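Local coordinates for exocyst complex component EXO70 (Saccharomyces cerevisiae, PDB 2B1E), which helps assemble the exocyst, the complex that tethers secretory vesicles to sites of exocytosis, and binds phosphatidylinositol 4,5-bisphosphate and the small GTPase RHO3, at residues A[245-250]-A[324-329]; A[284-289]-A[328-333]. All coordinates share one frame; numbering follows the deposited sequence.

Contact 1 of 2, residues A[245-250]-A[324-329]; sequences FSFELV and SEYKNG
The F247 ring packs against both G329 and Y326, which lie on the same side of it, and most of this interface is built round that one phenyl group. Over one face lies the glycine: G329 CA sits 4.0 Å from the centroid of the F247 ring, 30° from the ring normal, a CH-pi contact, while G329 C comes to 3.6 Å from F247 CE1. Y326 meets the other part of the ring obliquely. F247 CD2 touches Y326 CD1 at 3.6 Å and Y326 CB at 3.7 Å, with the ring planes inclined at 38° and the centroids 5.7 Å apart, a pairing that is neither a stack nor a T-shape. F247 reaches this position with CG anti to its own carbonyl carbon (chi1 -70°). The close backbone approach depends on the glycine, for F247 CA and G329 CA are 5.0 Å apart and a CB on G329 would collide with F247 CG. An alanine in place of F247 would probably open a gap over G329 and deprive the Y326 ring of one of its aromatic neighbours. Beside the aromatic pair, E248 OE1 stands near the plane of the Y326 ring, 3.9 Å from Y326 OH, too long for a bond, and the carboxylate oxygen accepts a hydrogen bond from G176 N. Y326 occupies the N-cap position of helix 327-333, and its ring also receives K175 in a cation-pi contact and meets F244. Helix 268-299 backs the F247 ring through L285. The chemistry is therefore that of apolar and aromatic packing between helix 245-259 and the start of helix 327-333 with its N-cap residue, in which shape sets how near they come and the polar group at the margin is satisfied by a third part of the chain.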
ATOM      1  N   PHE A 245      -7.825  -0.944  -0.419  1.00 43.43           N
ATOM      2  CA  PHE A 245      -8.117  -0.879   1.003  1.00 43.12           C
ATOM      3  C   PHE A 245      -6.999  -1.571   1.769  1.00 41.70           C
ATOM      4  O   PHE A 245      -6.747  -1.264   2.935  1.00 42.99           O
ATOM      5  CB  PHE A 245      -9.451  -1.561   1.312  1.00 44.15           C
ATOM      6  CG  PHE A 245      -9.825  -1.519   2.766  1.00 45.93           C
ATOM      7  CD1 PHE A 245      -9.911  -0.303   3.438  1.00 46.09           C
ATOM      8  CD2 PHE A 245     -10.081  -2.692   3.468  1.00 45.96           C
ATOM      9  CE1 PHE A 245     -10.242  -0.256   4.782  1.00 47.12           C
ATOM     10  CE2 PHE A 245     -10.415  -2.653   4.819  1.00 46.86           C
ATOM     11  CZ  PHE A 245     -10.495  -1.431   5.476  1.00 46.82           C
ATOM     12  N   SER A 246      -6.330  -2.502   1.101  1.00 40.63           N
ATOM     13  CA  SER A 246      -5.234  -3.241   1.706  1.00 39.95           C
ATOM     14  C   SER A 246      -4.160  -2.290   2.230  1.00 38.83           C
ATOM     15  O   SER A 246      -3.514  -2.570   3.240  1.00 38.73           O
ATOM     16  CB  SER A 246      -4.623  -4.202   0.688  1.00 40.16           C
ATOM     17  OG  SER A 246      -4.132  -3.501  -0.437  1.00 43.01           O
ATOM     18  N   PHE A 247      -3.966  -1.168   1.545  1.00 37.56           N
ATOM     19  CA  PHE A 247      -2.970  -0.194   1.978  1.00 36.69           C
ATOM     20  C   PHE A 247      -3.320   0.346   3.361  1.00 36.31           C
ATOM     21  O   PHE A 247      -2.431   0.594   4.179  1.00 36.23           O
ATOM     22  CB  PHE A 247      -2.874   0.972   0.986  1.00 35.68           C
ATOM     23  CG  PHE A 247      -2.261   0.603  -0.338  1.00 36.15           C
ATOM     24  CD1 PHE A 247      -1.100  -0.165  -0.396  1.00 35.34           C
ATOM     25  CD2 PHE A 247      -2.821   1.061  -1.529  1.00 35.76           C
ATOM     26  CE1 PHE A 247      -0.503  -0.469  -1.621  1.00 34.81           C
ATOM     27  CE2 PHE A 247      -2.233   0.763  -2.757  1.00 33.86           C
ATOM     28  CZ  PHE A 247      -1.072  -0.004  -2.803  1.00 33.81           C
ATOM     29  N   GLU A 248      -4.612   0.528   3.622  1.00 35.14           N
ATOM     30  CA  GLU A 248      -5.059   1.037   4.915  1.00 35.16           C
ATOM     31  C   GLU A 248      -5.003  -0.049   5.985  1.00 34.71           C
ATOM     32  O   GLU A 248      -4.866   0.245   7.172  1.00 33.93           O
ATOM     33  CB  GLU A 248      -6.480   1.592   4.817  1.00 36.19           C
ATOM     34  CG  GLU A 248      -6.622   2.748   3.843  1.00 37.42           C
ATOM     35  CD  GLU A 248      -8.032   3.302   3.796  1.00 38.40           C
ATOM     36  OE1 GLU A 248      -8.349   4.031   2.832  1.00 40.95           O
ATOM     37  OE2 GLU A 248      -8.822   3.016   4.718  1.00 38.34           O
ATOM     38  N   LEU A 249      -5.125  -1.304   5.565  1.00 34.46           N
ATOM     39  CA  LEU A 249      -5.058  -2.418   6.498  1.00 34.34           C
ATOM     40  C   LEU A 249      -3.609  -2.612   6.920  1.00 34.14           C
ATOM     41  O   LEU A 249      -3.323  -2.878   8.085  1.00 33.99           O
ATOM     42  CB  LEU A 249      -5.593  -3.697   5.851  1.00 34.53           C
ATOM     43  CG  LEU A 249      -7.106  -3.747   5.609  1.00 35.76           C
ATOM     44  CD1 LEU A 249      -7.465  -5.030   4.869  1.00 35.20           C
ATOM     45  CD2 LEU A 249      -7.846  -3.674   6.946  1.00 36.14           C
ATOM     46  N   VAL A 250      -2.692  -2.475   5.967  1.00 33.76           N
ATOM     47  CA  VAL A 250      -1.271  -2.612   6.267  1.00 33.03           C
ATOM     48  C   VAL A 250      -0.902  -1.579   7.327  1.00 33.37           C
ATOM     49  O   VAL A 250      -0.157  -1.872   8.264  1.00 32.99           O
ATOM     50  CB  VAL A 250      -0.402  -2.378   5.005  1.00 33.36           C
ATOM     51  CG1 VAL A 250       1.071  -2.268   5.392  1.00 32.81           C
ATOM     52  CG2 VAL A 250      -0.601  -3.526   4.017  1.00 32.00           C
ATOM     53  N   SER A 324      -1.850   6.082  -7.754  1.00 37.40           N
ATOM     54  CA  SER A 324      -1.197   7.333  -7.378  1.00 37.13           C
ATOM     55  C   SER A 324      -1.918   8.096  -6.271  1.00 38.40           C
ATOM     56  O   SER A 324      -1.345   9.002  -5.671  1.00 38.95           O
ATOM     57  CB  SER A 324      -1.057   8.248  -8.599  1.00 36.04           C
ATOM     58  OG  SER A 324      -2.310   8.789  -8.985  1.00 33.52           O
ATOM     59  N   GLU A 325      -3.173   7.748  -6.005  1.00 39.17           N
ATOM     60  CA  GLU A 325      -3.926   8.427  -4.958  1.00 40.96           C
ATOM     61  C   GLU A 325      -3.537   7.849  -3.601  1.00 40.57           C
ATOM     62  O   GLU A 325      -3.897   8.385  -2.551  1.00 41.52           O
ATOM     63  CB  GLU A 325      -5.432   8.274  -5.196  1.00 41.46           C
ATOM     64  CG  GLU A 325      -5.902   8.862  -6.521  1.00 43.36           C
ATOM     65  CD  GLU A 325      -7.408   8.759  -6.719  1.00 43.70           C
ATOM     66  OE1 GLU A 325      -7.972   7.665  -6.494  1.00 44.19           O
ATOM     67  OE2 GLU A 325      -8.025   9.772  -7.112  1.00 42.88           O
ATOM     68  N   TYR A 326      -2.794   6.748  -3.640  1.00 40.09           N
ATOM     69  CA  TYR A 326      -2.321   6.074  -2.437  1.00 39.93           C
ATOM     70  C   TYR A 326      -0.798   6.072  -2.465  1.00 39.86           C
ATOM     71  O   TYR A 326      -0.166   5.020  -2.401  1.00 39.15           O
ATOM     72  CB  TYR A 326      -2.832   4.630  -2.393  1.00 39.96           C
ATOM     73  CG  TYR A 326      -4.297   4.490  -2.044  1.00 40.31           C
ATOM     74  CD1 TYR A 326      -4.694   4.095  -0.766  1.00 40.64           C
ATOM     75  CD2 TYR A 326      -5.288   4.734  -2.995  1.00 39.70           C
ATOM     76  CE1 TYR A 326      -6.045   3.942  -0.444  1.00 39.93           C
ATOM     77  CE2 TYR A 326      -6.640   4.587  -2.685  1.00 39.14           C
ATOM     78  CZ  TYR A 326      -7.013   4.191  -1.410  1.00 40.13           C
ATOM     79  OH  TYR A 326      -8.349   4.041  -1.102  1.00 38.77           O
ATOM     80  N   LYS A 327      -0.215   7.262  -2.572  1.00 40.97           N
ATOM     81  CA  LYS A 327       1.234   7.397  -2.616  1.00 42.13           C
ATOM     82  C   LYS A 327       1.910   6.655  -1.464  1.00 42.06           C
ATOM     83  O   LYS A 327       2.785   5.816  -1.684  1.00 41.63           O
ATOM     84  CB  LYS A 327       1.629   8.877  -2.579  1.00 42.99           C
ATOM     85  CG  LYS A 327       3.128   9.103  -2.465  1.00 44.66           C
ATOM     86  CD  LYS A 327       3.478  10.582  -2.424  1.00 45.14           C
ATOM     87  CE  LYS A 327       4.920  10.780  -1.984  1.00 45.41           C
ATOM     88  NZ  LYS A 327       5.867   9.979  -2.809  1.00 46.52           N
ATOM     89  N   ASN A 328       1.492   6.961  -0.241  1.00 43.18           N
ATOM     90  CA  ASN A 328       2.064   6.333   0.946  1.00 43.01           C
ATOM     91  C   ASN A 328       2.011   4.807   0.903  1.00 42.69           C
ATOM     92  O   ASN A 328       3.021   4.138   1.124  1.00 41.34           O
ATOM     93  CB  ASN A 328       1.355   6.849   2.200  1.00 45.25           C
ATOM     94  CG  ASN A 328       1.527   8.346   2.389  1.00 46.18           C
ATOM     95  OD1 ASN A 328       2.650   8.850   2.434  1.00 45.68           O
ATOM     96  ND2 ASN A 328       0.414   9.065   2.502  1.00 46.78           N
ATOM     97  N   GLY A 329       0.834   4.257   0.618  1.00 42.48           N
ATOM     98  CA  GLY A 329       0.699   2.811   0.551  1.00 42.71           C
ATOM     99  C   GLY A 329       1.630   2.172  -0.467  1.00 42.36           C
ATOM    100  O   GLY A 329       2.385   1.252  -0.141  1.00 41.87           O
TER

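Contact 2 of 2, residues A[284-289]-A[328-333]; sequences SLFRDA and NGCLGA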
ATOM      1  N   SER A 284       0.426  -8.658  -4.605  1.00 38.99           N
ATOM      2  CA  SER A 284      -0.281  -9.175  -5.766  1.00 37.88           C
ATOM      3  C   SER A 284      -1.007  -8.038  -6.468  1.00 37.60           C
ATOM      4  O   SER A 284      -1.324  -8.121  -7.652  1.00 35.28           O
ATOM      5  CB  SER A 284      -1.288 -10.243  -5.341  1.00 38.67           C
ATOM      6  OG  SER A 284      -0.635 -11.337  -4.724  1.00 38.98           O
ATOM      7  N   LEU A 285      -1.269  -6.971  -5.724  1.00 37.13           N
ATOM      8  CA  LEU A 285      -1.961  -5.820  -6.277  1.00 38.10           C
ATOM      9  C   LEU A 285      -1.169  -5.257  -7.461  1.00 38.18           C
ATOM     10  O   LEU A 285      -1.744  -4.849  -8.469  1.00 37.98           O
ATOM     11  CB  LEU A 285      -2.136  -4.757  -5.191  1.00 38.58           C
ATOM     12  CG  LEU A 285      -3.165  -3.661  -5.456  1.00 40.02           C
ATOM     13  CD1 LEU A 285      -4.514  -4.295  -5.746  1.00 39.35           C
ATOM     14  CD2 LEU A 285      -3.252  -2.734  -4.247  1.00 40.72           C
ATOM     15  N   PHE A 286       0.156  -5.259  -7.335  1.00 37.38           N
ATOM     16  CA  PHE A 286       1.036  -4.751  -8.384  1.00 37.64           C
ATOM     17  C   PHE A 286       1.172  -5.745  -9.532  1.00 38.27           C
ATOM     18  O   PHE A 286       0.995  -5.389 -10.697  1.00 37.46           O
ATOM     19  CB  PHE A 286       2.412  -4.436  -7.795  1.00 37.67           C
ATOM     20  CG  PHE A 286       2.404  -3.275  -6.842  1.00 37.30           C
ATOM     21  CD1 PHE A 286       2.624  -1.984  -7.301  1.00 36.44           C
ATOM     22  CD2 PHE A 286       2.122  -3.468  -5.493  1.00 36.94           C
ATOM     23  CE1 PHE A 286       2.560  -0.899  -6.433  1.00 37.59           C
ATOM     24  CE2 PHE A 286       2.055  -2.389  -4.617  1.00 37.05           C
ATOM     25  CZ  PHE A 286       2.273  -1.102  -5.088  1.00 37.09           C
ATOM     26  N   ARG A 287       1.486  -6.991  -9.198  1.00 38.59           N
ATOM     27  CA  ARG A 287       1.628  -8.026 -10.211  1.00 38.98           C
ATOM     28  C   ARG A 287       0.345  -8.089 -11.039  1.00 38.15           C
ATOM     29  O   ARG A 287       0.385  -8.253 -12.259  1.00 37.14           O
ATOM     30  CB  ARG A 287       1.885  -9.377  -9.546  1.00 40.59           C
ATOM     31  CG  ARG A 287       2.189 -10.505 -10.513  1.00 43.58           C
ATOM     32  CD  ARG A 287       2.331 -11.823  -9.764  1.00 45.67           C
ATOM     33  NE  ARG A 287       2.844 -12.902 -10.605  1.00 48.34           N
ATOM     34  CZ  ARG A 287       2.197 -13.434 -11.640  1.00 49.17           C
ATOM     35  NH1 ARG A 287       0.995 -12.988 -11.982  1.00 49.11           N
ATOM     36  NH2 ARG A 287       2.752 -14.422 -12.328  1.00 48.96           N
ATOM     37  N   ASP A 288      -0.791  -7.942 -10.364  1.00 36.31           N
ATOM     38  CA  ASP A 288      -2.093  -7.990 -11.016  1.00 35.96           C
ATOM     39  C   ASP A 288      -2.304  -6.868 -12.023  1.00 34.38           C
ATOM     40  O   ASP A 288      -2.895  -7.085 -13.080  1.00 33.06           O
ATOM     41  CB  ASP A 288      -3.211  -7.943  -9.972  1.00 38.51           C
ATOM     42  CG  ASP A 288      -4.590  -7.972 -10.599  1.00 41.10           C
ATOM     43  OD1 ASP A 288      -4.895  -8.944 -11.323  1.00 43.05           O
ATOM     44  OD2 ASP A 288      -5.368  -7.021 -10.372  1.00 43.50           O
ATOM     45  N   ALA A 289      -1.834  -5.669 -11.687  1.00 32.47           N
ATOM     46  CA  ALA A 289      -1.973  -4.519 -12.576  1.00 30.81           C
ATOM     47  C   ALA A 289      -1.296  -4.804 -13.911  1.00 29.50           C
ATOM     48  O   ALA A 289      -1.829  -4.475 -14.971  1.00 27.65           O
ATOM     49  CB  ALA A 289      -1.357  -3.281 -11.937  1.00 30.42           C
ATOM     50  N   ASN A 328       1.492   6.961  -0.241  1.00 43.18           N
ATOM     51  CA  ASN A 328       2.064   6.333   0.946  1.00 43.01           C
ATOM     52  C   ASN A 328       2.011   4.807   0.903  1.00 42.69           C
ATOM     53  O   ASN A 328       3.021   4.138   1.124  1.00 41.34           O
ATOM     54  CB  ASN A 328       1.355   6.849   2.200  1.00 45.25           C
ATOM     55  CG  ASN A 328       1.527   8.346   2.389  1.00 46.18           C
ATOM     56  OD1 ASN A 328       2.650   8.850   2.434  1.00 45.68           O
ATOM     57  ND2 ASN A 328       0.414   9.065   2.502  1.00 46.78           N
ATOM     58  N   GLY A 329       0.834   4.257   0.618  1.00 42.48           N
ATOM     59  CA  GLY A 329       0.699   2.811   0.551  1.00 42.71           C
ATOM     60  C   GLY A 329       1.630   2.172  -0.467  1.00 42.36           C
ATOM     61  O   GLY A 329       2.385   1.252  -0.141  1.00 41.87           O
ATOM     62  N   CYS A 330       1.579   2.658  -1.704  1.00 42.10           N
ATOM     63  CA  CYS A 330       2.430   2.129  -2.769  1.00 42.46           C
ATOM     64  C   CYS A 330       3.898   2.124  -2.346  1.00 42.28           C
ATOM     65  O   CYS A 330       4.580   1.103  -2.442  1.00 42.44           O
ATOM     66  CB  CYS A 330       2.274   2.964  -4.044  1.00 42.13           C
ATOM     67  SG  CYS A 330       0.658   2.841  -4.842  1.00 42.16           S
ATOM     68  N   LEU A 331       4.377   3.275  -1.885  1.00 42.64           N
ATOM     69  CA  LEU A 331       5.761   3.401  -1.447  1.00 43.22           C
ATOM     70  C   LEU A 331       6.093   2.359  -0.390  1.00 43.68           C
ATOM     71  O   LEU A 331       7.065   1.611  -0.526  1.00 43.61           O
ATOM     72  CB  LEU A 331       6.009   4.801  -0.885  1.00 43.57           C
ATOM     73  CG  LEU A 331       6.077   5.928  -1.915  1.00 43.42           C
ATOM     74  CD1 LEU A 331       5.944   7.270  -1.220  1.00 44.07           C
ATOM     75  CD2 LEU A 331       7.391   5.831  -2.683  1.00 43.61           C
ATOM     76  N   GLY A 332       5.285   2.316   0.665  1.00 43.75           N
ATOM     77  CA  GLY A 332       5.521   1.353   1.724  1.00 44.79           C
ATOM     78  C   GLY A 332       5.550  -0.057   1.170  1.00 44.72           C
ATOM     79  O   GLY A 332       6.356  -0.888   1.587  1.00 44.12           O
ATOM     80  N   ALA A 333       4.666  -0.316   0.214  1.00 45.35           N
ATOM     81  CA  ALA A 333       4.568  -1.624  -0.414  1.00 45.80           C
ATOM     82  C   ALA A 333       5.851  -2.004  -1.145  1.00 46.00           C
ATOM     83  O   ALA A 333       6.125  -3.185  -1.345  1.00 46.00           O
ATOM     84  CB  ALA A 333       3.390  -1.645  -1.382  1.00 45.11           C
TER
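Helices 268-299 and 327-333 of the helical C-terminal region of Exo70 meet through F286, which packs on C330 and A333 and bridges two backbones that stay well apart. The nearest CA atoms, those of F286 and C330, are 9.0 Å from each other, and the phenylalanine spans the interval. Its CG lies anti to the carbonyl carbon (chi1 -68°), which carries the far end of the ring to the short helix. There CE2 and CZ do the touching. F286 CE2 presses on the methyl of A333 CB at 3.6 Å, an oblique approach, and F286 CZ lies 3.9 Å from the same carbon. One turn earlier in the helix, C330 CA is 4.0 Å from F286 CZ and close to the ring plane, so the backbone of C330 abuts the ring at its edge. The C330 CB follows at 4.2 Å from F286 CZ. The thiol stands farther off: C330 SG is 5.4 Å from the F286 centroid and 69° from the ring normal, an oblique sulfur-aromatic contact. C330 and A333, three residues apart, thus offer neighbouring small groups to the far end of the ring. Two further rings meet F286, with F371 of helix 364-391 meeting it edge-to-face and F323 of helix 311-323 approaching at an angle. Helix 364-391 also reaches the cysteine, through L368. The residues that touch are apolar or only weakly polar, and the 113 Å² they bury makes a small interface between these two segments. The fit is therefore mainly one of shape: a long flat group fills the distance between helices, and a methyl and a cysteine receive its end, with the sulfur adding at most a modest polarisable term.

Both contacts converge on helix 327-333, sharing N328 and G329, and their centres are 8 Å apart. The short helix meets F247 through G329 in contact 1 and F286 through C330 and A333 in contact 2. The two interfaces adjoin rather than stand alone: F247 CE1 lies 3.8 Å from C330 N and 4.1 Å from A333 CB, so A333 touches both phenylalanines. F247 CZ also reaches L285 CD2 at 3.8 Å, joining the two longer helices directly. Helices 245-259 and 268-299, consecutive in the chain, thereby pack against a common third helix near the centre of the elongated molecule, as adjoining, largely apolar contacts.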